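Conserved protein (Mycobacterium tuberculosis, PDB 1RFE) is of uncertain physiological role but probably binds coenzyme F420 and may act as an oxidoreductase on CH-CH groups. Local coordinates at residues A16-V19 with N20-T24. Numbering follows the deposited sequence.
Sequences ADFV and NSSRT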
loop_
_atom_site.group_PDB
_atom_site.type_symbol
_atom_site.label_atom_id
_atom_site.label_comp_id
_atom_site.label_asym_id
_atom_site.label_seq_id
_atom_site.Cartn_x
_atom_site.Cartn_y
_atom_site.Cartn_z
ATOM N N ALA A 16 6.026 -2.072 -9.823
ATOM C CA ALA A 16 4.934 -3.052 -9.946
ATOM C C ALA A 16 5.215 -4.366 -9.205
ATOM O O ALA A 16 4.419 -4.760 -8.387
ATOM C CB ALA A 16 4.562 -3.276 -11.403
ATOM N N ASP A 17 6.370 -4.989 -9.456
ATOM C CA ASP A 17 6.795 -6.202 -8.761
ATOM C C ASP A 17 6.875 -6.011 -7.272
ATOM O O ASP A 17 6.459 -6.875 -6.525
ATOM C CB ASP A 17 8.173 -6.729 -9.283
ATOM C CG ASP A 17 8.106 -7.251 -10.725
ATOM O OD1 ASP A 17 6.996 -7.205 -11.342
ATOM O OD2 ASP A 17 9.114 -7.735 -11.349
ATOM N N PHE A 18 7.370 -4.858 -6.841
ATOM C CA PHE A 18 7.549 -4.572 -5.423
ATOM C C PHE A 18 6.170 -4.412 -4.717
ATOM O O PHE A 18 5.964 -4.928 -3.628
ATOM C CB PHE A 18 8.452 -3.324 -5.222
ATOM C CG PHE A 18 8.789 -3.038 -3.795
ATOM C CD1 PHE A 18 9.634 -3.889 -3.087
ATOM C CD2 PHE A 18 8.271 -1.894 -3.146
ATOM C CE1 PHE A 18 9.973 -3.626 -1.749
ATOM C CE2 PHE A 18 8.576 -1.638 -1.834
ATOM C CZ PHE A 18 9.437 -2.505 -1.109
ATOM N N VAL A 19 5.238 -3.726 -5.358
ATOM C CA VAL A 19 3.868 -3.572 -4.826
ATOM C C VAL A 19 3.170 -4.952 -4.722
ATOM O O VAL A 19 2.484 -5.216 -3.750
ATOM C CB VAL A 19 3.038 -2.623 -5.688
ATOM C CG1 VAL A 19 1.551 -2.777 -5.420
ATOM C CG2 VAL A 19 3.439 -1.126 -5.470
ATOM N N ASN A 20 3.328 -5.812 -5.738
ATOM C CA ASN A 20 2.784 -7.167 -5.702
ATOM C C ASN A 20 3.457 -8.057 -4.692
ATOM O O ASN A 20 2.793 -8.883 -4.063
ATOM C CB ASN A 20 2.842 -7.824 -7.095
ATOM C CG ASN A 20 1.731 -7.358 -7.991
ATOM O OD1 ASN A 20 1.959 -6.922 -9.145
ATOM N ND2 ASN A 20 0.515 -7.450 -7.487
ATOM N N SER A 21 4.759 -7.874 -4.492
ATOM C CA SER A 21 5.505 -8.693 -3.552
ATOM C C SER A 21 5.398 -8.324 -2.088
ATOM O O SER A 21 5.432 -9.212 -1.242
ATOM C CB SER A 21 6.984 -8.676 -3.911
ATOM O OG SER A 21 7.030 -9.198 -5.193
ATOM N N SER A 22 5.262 -7.044 -1.789
ATOM C CA SER A 22 5.134 -6.583 -0.401
ATOM C C SER A 22 3.799 -6.978 0.229
ATOM O O SER A 22 2.809 -7.307 -0.479
ATOM C CB SER A 22 5.352 -5.072 -0.349
ATOM O OG SER A 22 6.607 -4.716 -0.928
ATOM N N ARG A 23 3.779 -6.966 1.560
ATOM C CA ARG A 23 2.614 -7.321 2.364
ATOM C C ARG A 23 1.960 -6.168 3.114
ATOM O O ARG A 23 0.710 -6.118 3.308
ATOM C CB ARG A 23 3.035 -8.370 3.393
ATOM C CG ARG A 23 3.221 -9.723 2.718
ATOM C CD ARG A 23 3.698 -10.857 3.591
ATOM N NE ARG A 23 2.753 -11.203 4.647
ATOM C CZ ARG A 23 1.823 -12.134 4.563
ATOM N NH1 ARG A 23 1.654 -12.922 3.485
ATOM N NH2 ARG A 23 1.089 -12.349 5.623
ATOM N N THR A 24 2.816 -5.279 3.602
ATOM C CA THR A 24 2.408 -4.179 4.479
ATOM C C THR A 24 2.995 -2.865 4.050
ATOM O O THR A 24 4.181 -2.757 3.848
ATOM C CB THR A 24 2.872 -4.417 5.937
ATOM O OG1 THR A 24 2.437 -5.699 6.373
ATOM C CG2 THR A 24 2.148 -3.430 6.926
#
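Phe18 O, Asp17 O and Ala16 O each accept a backbone bond from the amide four residues on, Ser22 N, Ser21 N and Asn20 N, which continues the alpha-helical ladder through the last turn of helix 12-21. Two serines at this end add a second grip to the carbonyls that their own amides already hold. Ser21 OG donates to Asp17 O at 2.7 Å while Ser21 N binds the same oxygen at 2.8 Å, the two donors approaching from opposite faces of the carbonyl plane. One residue later the pattern repeats: Ser22 OG donates a hydrogen bond to Phe18 O at 2.8 Å from above the plane of the Phe18 carbonyl, and Ser22 N reaches the oxygen from the other face at 2.9 Å. Both hydroxyls fold back along the helix because each OG lies beside its own backbone N, with chi1 of -60° in Ser21 and -55° in Ser22.

The Ser22 hydroxyl also meets an aromatic surface. With Phe18 CG swung anti to the backbone N (chi1 -175°), the ring extends toward the helix end and sets one face beneath Ser22 OG, which sits 3.5 Å above the ring centre. The ring itself packs on Leu74 and Val86, and Val19 lies against Val45, Leu74 and Phe88, so the buried side of the helix faces the sheet.

Ser22 is the first residue to leave helical geometry, and its carbonyl is bound by Arg111 of helix 98-112. The whole exemplifies serine side chains bonding back to i-4 carbonyls at a helical C-terminus, here where helix 12-21 hands over to strand 25-30 of the FMN-binding-type beta fold.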